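Long-range contact in lantibiotic dehydratase (Microbispora corallina, PDB 5EHK), which probably dehydrates serine and threonine residues of the NAI-107 precursor peptide in a tRNA-dependent manner during lantibiotic biosynthesis: residues A[397-407]-A[653-664]. Residues are numbered along the deposited sequence; the frame is centred on the assembly and turned at random.
Sequences SPPRRGMRALR and FELGLEGQRLWE
Glu658 OE1 is gripped by three groups: NH2 of Arg407, the backbone N of Leu620 on strand 620-624, and a water whose bond is weak. NH1 of Arg407 bonds to OE2 of Glu658 at 3.0 Å, so the guanidinium meets the carboxylate end-on. Each oxygen offers Arg407 its syn lone pair. The two flat groups are nearly coplanar, 20° apart. NH1 of Arg407 has a second acceptor, Met403 O, and three bonds near its plane would hold the guanidinium in its rotation. Arg407 has CG beside its backbone N and bends at chi2 (-88°) and chi3, which turns its end back to Glu658.

Gly402 N gives a nearly straight bond to Gln660 O at 2.9 Å; it comes from above the carbonyl plane. Gln660, the acceptor, closes a type II beta turn that starts at Leu657, with Gly659 at its positive-phi position. This turn carries the chain out of helix 647-656, within the Lant_dehydr_N region. It packs against the loop that joins helix 380-395 to helix 407-417. Gly402 CA makes a CA-H...O contact with Leu657 O at 3.3 Å.

At the far end, Arg661 reaches Ser397 with a fully extended chain, CG anti to the backbone N (chi1 175°). Its NE bonds to Ser397 OG at 2.8 Å, tilted from the guanidinium plane. That hydroxyl is also bonded to Trp394 O. Pro399 CA lies over one guanidinium face, and Asp490 pairs with NH1. Another water donates to both Pro398 O and Leu662 O.

At the helix 647-656 end the packing is mostly apolar. The Met403 and Leu662 side chains cross at about a right angle, with Met403 SD 3.9 Å from Leu662 CD1. Leu406 CD1 meets Leu655 CD2 at 4.1 Å and also lies on Glu654 CB. The Glu654 carboxylate is held by Arg650 and Tyr441, while Ala405 CB rests against it.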
loop_
_atom_site.group_PDB
_atom_site.type_symbol
_atom_site.label_atom_id
_atom_site.label_comp_id
_atom_site.label_asym_id
_atom_site.label_seq_id
_atom_site.Cartn_x
_atom_site.Cartn_y
_atom_site.Cartn_z
ATOM N N SER A 397 -13.482 -15.779 13.035
ATOM C CA SER A 397 -12.211 -15.682 12.332
ATOM C C SER A 397 -12.361 -14.944 10.990
ATOM O O SER A 397 -13.483 -14.756 10.501
ATOM C CB SER A 397 -11.649 -17.095 12.129
ATOM O OG SER A 397 -12.477 -17.828 11.244
ATOM N N PRO A 398 -11.238 -14.474 10.422
ATOM C CA PRO A 398 -11.258 -13.831 9.089
ATOM C C PRO A 398 -11.794 -14.733 7.949
ATOM O O PRO A 398 -11.554 -15.936 7.934
ATOM C CB PRO A 398 -9.785 -13.498 8.840
ATOM C CG PRO A 398 -9.144 -13.452 10.244
ATOM C CD PRO A 398 -9.901 -14.446 11.054
ATOM N N PRO A 399 -12.515 -14.144 6.986
ATOM C CA PRO A 399 -13.118 -14.895 5.872
ATOM C C PRO A 399 -12.081 -15.224 4.798
ATOM O O PRO A 399 -12.090 -14.705 3.682
ATOM C CB PRO A 399 -14.184 -13.928 5.345
ATOM C CG PRO A 399 -13.616 -12.592 5.628
ATOM C CD PRO A 399 -12.848 -12.710 6.925
ATOM N N ARG A 400 -11.191 -16.124 5.167
ATOM C CA ARG A 400 -9.976 -16.397 4.426
ATOM C C ARG A 400 -9.706 -17.917 4.483
ATOM O O ARG A 400 -10.091 -18.567 5.447
ATOM C CB ARG A 400 -8.844 -15.617 5.116
ATOM C CG ARG A 400 -7.534 -15.633 4.386
ATOM C CD ARG A 400 -6.375 -15.299 5.295
ATOM N NE ARG A 400 -6.668 -14.234 6.248
ATOM C CZ ARG A 400 -6.801 -12.954 5.911
ATOM N NH1 ARG A 400 -6.683 -12.593 4.637
ATOM N NH2 ARG A 400 -7.068 -12.038 6.838
ATOM N N ARG A 401 -9.085 -18.501 3.464
ATOM C CA ARG A 401 -8.556 -19.872 3.595
ATOM C C ARG A 401 -7.021 -19.869 3.559
ATOM O O ARG A 401 -6.408 -19.227 2.712
ATOM C CB ARG A 401 -9.155 -20.813 2.539
ATOM C CG ARG A 401 -10.544 -21.345 2.928
ATOM C CD ARG A 401 -11.570 -21.282 1.765
ATOM N NE ARG A 401 -11.703 -19.907 1.301
ATOM C CZ ARG A 401 -12.274 -18.934 2.017
ATOM N NH1 ARG A 401 -12.786 -19.207 3.220
ATOM N NH2 ARG A 401 -12.346 -17.682 1.545
ATOM N N GLY A 402 -6.393 -20.572 4.488
ATOM C CA GLY A 402 -4.943 -20.586 4.524
ATOM C C GLY A 402 -4.354 -19.379 5.226
ATOM O O GLY A 402 -5.065 -18.452 5.554
ATOM N N MET A 403 -3.051 -19.403 5.467
ATOM C CA MET A 403 -2.325 -18.248 5.976
ATOM C C MET A 403 -2.433 -17.011 5.053
ATOM O O MET A 403 -2.468 -17.119 3.821
ATOM C CB MET A 403 -0.851 -18.601 6.118
ATOM C CG MET A 403 -0.549 -19.683 7.102
ATOM S SD MET A 403 -0.691 -19.115 8.804
ATOM C CE MET A 403 0.948 -18.406 9.039
ATOM N N ARG A 404 -2.446 -15.831 5.668
ATOM C CA ARG A 404 -2.460 -14.573 4.946
ATOM C C ARG A 404 -1.169 -14.411 4.140
ATOM O O ARG A 404 -1.181 -13.825 3.072
ATOM C CB ARG A 404 -2.637 -13.401 5.909
ATOM C CG ARG A 404 -2.919 -12.111 5.190
ATOM C CD ARG A 404 -3.040 -10.927 6.119
ATOM N NE ARG A 404 -3.228 -9.677 5.376
ATOM C CZ ARG A 404 -2.234 -8.869 5.008
ATOM N NH1 ARG A 404 -0.972 -9.181 5.288
ATOM N NH2 ARG A 404 -2.496 -7.750 4.351
ATOM N N ALA A 405 -0.062 -14.934 4.651
ATOM C CA ALA A 405 1.222 -14.888 3.945
ATOM C C ALA A 405 1.312 -15.522 2.537
ATOM O O ALA A 405 2.330 -15.380 1.869
ATOM C CB ALA A 405 2.321 -15.466 4.821
ATOM N N LEU A 406 0.295 -16.249 2.094
ATOM C CA LEU A 406 0.381 -16.906 0.808
ATOM C C LEU A 406 -0.756 -16.476 -0.048
ATOM O O LEU A 406 -1.028 -17.115 -1.058
ATOM C CB LEU A 406 0.328 -18.432 0.920
ATOM C CG LEU A 406 1.410 -19.280 1.585
ATOM C CD1 LEU A 406 1.114 -20.779 1.363
ATOM C CD2 LEU A 406 2.826 -18.912 1.104
ATOM N N ARG A 407 -1.471 -15.434 0.347
ATOM C CA ARG A 407 -2.607 -15.024 -0.480
ATOM C C ARG A 407 -2.178 -14.303 -1.771
ATOM O O ARG A 407 -2.639 -14.633 -2.870
ATOM C CB ARG A 407 -3.619 -14.224 0.330
ATOM C CG ARG A 407 -4.175 -14.980 1.513
ATOM C CD ARG A 407 -5.409 -15.821 1.179
ATOM N NE ARG A 407 -5.241 -16.792 0.102
ATOM C CZ ARG A 407 -4.493 -17.905 0.165
ATOM N NH1 ARG A 407 -3.760 -18.187 1.243
ATOM N NH2 ARG A 407 -4.449 -18.732 -0.881
ATOM N N PHE A 653 5.170 -25.905 5.530
ATOM C CA PHE A 653 4.292 -25.659 6.648
ATOM C C PHE A 653 3.050 -24.888 6.216
ATOM O O PHE A 653 1.941 -25.316 6.479
ATOM C CB PHE A 653 5.020 -24.925 7.758
ATOM C CG PHE A 653 4.108 -24.276 8.732
ATOM C CD1 PHE A 653 3.365 -25.053 9.613
ATOM C CD2 PHE A 653 3.991 -22.892 8.779
ATOM C CE1 PHE A 653 2.512 -24.456 10.533
ATOM C CE2 PHE A 653 3.141 -22.280 9.685
ATOM C CZ PHE A 653 2.403 -23.065 10.577
ATOM N N GLU A 654 3.218 -23.788 5.502
ATOM C CA GLU A 654 2.057 -22.944 5.198
ATOM C C GLU A 654 1.126 -23.600 4.183
ATOM O O GLU A 654 -0.070 -23.441 4.269
ATOM C CB GLU A 654 2.475 -21.514 4.776
ATOM C CG GLU A 654 3.299 -20.796 5.876
ATOM C CD GLU A 654 3.532 -19.302 5.616
ATOM O OE1 GLU A 654 3.552 -18.903 4.425
ATOM O OE2 GLU A 654 3.706 -18.530 6.600
ATOM N N LEU A 655 1.670 -24.388 3.264
ATOM C CA LEU A 655 0.851 -25.075 2.269
ATOM C C LEU A 655 -0.100 -26.084 2.938
ATOM O O LEU A 655 -1.260 -26.249 2.531
ATOM C CB LEU A 655 1.758 -25.775 1.239
ATOM C CG LEU A 655 2.399 -24.841 0.203
ATOM C CD1 LEU A 655 3.509 -25.516 -0.551
ATOM C CD2 LEU A 655 1.356 -24.319 -0.762
ATOM N N GLY A 656 0.391 -26.722 3.996
ATOM C CA GLY A 656 -0.409 -27.669 4.726
ATOM C C GLY A 656 -1.678 -27.030 5.240
ATOM O O GLY A 656 -2.701 -27.713 5.347
ATOM N N LEU A 657 -1.637 -25.731 5.536
ATOM C CA LEU A 657 -2.827 -25.061 6.068
ATOM C C LEU A 657 -3.713 -24.429 4.985
ATOM O O LEU A 657 -4.749 -23.829 5.292
ATOM C CB LEU A 657 -2.449 -24.047 7.143
ATOM C CG LEU A 657 -1.704 -24.644 8.333
ATOM C CD1 LEU A 657 -1.144 -23.546 9.223
ATOM C CD2 LEU A 657 -2.606 -25.624 9.160
ATOM N N GLU A 658 -3.324 -24.600 3.724
ATOM C CA GLU A 658 -4.138 -24.116 2.615
ATOM C C GLU A 658 -5.516 -24.796 2.641
ATOM O O GLU A 658 -5.657 -25.936 3.101
ATOM C CB GLU A 658 -3.434 -24.332 1.260
ATOM C CG GLU A 658 -2.328 -23.308 0.918
ATOM C CD GLU A 658 -2.864 -21.906 0.600
ATOM O OE1 GLU A 658 -3.529 -21.748 -0.463
ATOM O OE2 GLU A 658 -2.597 -20.965 1.396
ATOM N N GLY A 659 -6.531 -24.071 2.194
ATOM C CA GLY A 659 -7.869 -24.606 2.110
ATOM C C GLY A 659 -8.555 -24.719 3.452
ATOM O O GLY A 659 -9.697 -25.151 3.527
ATOM N N GLN A 660 -7.869 -24.346 4.520
ATOM C CA GLN A 660 -8.487 -24.376 5.832
ATOM C C GLN A 660 -8.693 -22.965 6.412
ATOM O O GLN A 660 -7.751 -22.163 6.476
ATOM C CB GLN A 660 -7.612 -25.171 6.780
ATOM C CG GLN A 660 -7.175 -26.533 6.267
ATOM C CD GLN A 660 -6.375 -27.269 7.318
ATOM O OE1 GLN A 660 -6.861 -27.482 8.407
ATOM N NE2 GLN A 660 -5.110 -27.553 7.037
ATOM N N ARG A 661 -9.907 -22.664 6.858
ATOM C CA ARG A 661 -10.140 -21.416 7.575
ATOM C C ARG A 661 -9.589 -21.461 9.017
ATOM O O ARG A 661 -9.977 -22.308 9.806
ATOM C CB ARG A 661 -11.624 -21.070 7.559
ATOM C CG ARG A 661 -11.978 -19.862 8.385
ATOM C CD ARG A 661 -13.368 -19.382 8.068
ATOM N NE ARG A 661 -13.629 -18.086 8.679
ATOM C CZ ARG A 661 -14.669 -17.308 8.387
ATOM N NH1 ARG A 661 -15.578 -17.679 7.477
ATOM N NH2 ARG A 661 -14.790 -16.149 9.016
ATOM N N LEU A 662 -8.660 -20.565 9.343
ATOM C CA LEU A 662 -7.861 -20.707 10.554
ATOM C C LEU A 662 -8.282 -19.788 11.685
ATOM O O LEU A 662 -8.275 -18.579 11.525
ATOM C CB LEU A 662 -6.406 -20.420 10.232
ATOM C CG LEU A 662 -5.731 -21.152 9.079
ATOM C CD1 LEU A 662 -4.356 -20.538 8.921
ATOM C CD2 LEU A 662 -5.609 -22.617 9.381
ATOM N N TRP A 663 -8.576 -20.364 12.847
ATOM C CA TRP A 663 -9.012 -19.600 14.009
ATOM C C TRP A 663 -7.890 -18.629 14.454
ATOM O O TRP A 663 -6.707 -18.866 14.188
ATOM C CB TRP A 663 -9.366 -20.570 15.144
ATOM C CG TRP A 663 -8.142 -21.056 15.807
ATOM C CD1 TRP A 663 -7.310 -22.043 15.374
ATOM C CD2 TRP A 663 -7.553 -20.519 16.994
ATOM N NE1 TRP A 663 -6.240 -22.172 16.233
ATOM C CE2 TRP A 663 -6.361 -21.245 17.234
ATOM C CE3 TRP A 663 -7.914 -19.494 17.877
ATOM C CZ2 TRP A 663 -5.527 -20.983 18.322
ATOM C CZ3 TRP A 663 -7.088 -19.224 18.958
ATOM C CH2 TRP A 663 -5.907 -19.971 19.174
ATOM N N GLU A 664 -8.253 -17.532 15.115
ATOM C CA GLU A 664 -7.261 -16.622 15.692
ATOM C C GLU A 664 -7.776 -16.183 17.032
ATOM O O GLU A 664 -8.976 -16.255 17.284
ATOM C CB GLU A 664 -7.123 -15.366 14.844
ATOM C CG GLU A 664 -6.806 -15.564 13.397
ATOM C CD GLU A 664 -6.451 -14.257 12.724
ATOM O OE1 GLU A 664 -6.815 -13.185 13.266
ATOM O OE2 GLU A 664 -5.825 -14.300 11.644
HETATM O O HOH W 1 -8.952 -17.224 8.985
HETATM O O HOH W 2 -6.209 -21.345 0.668
#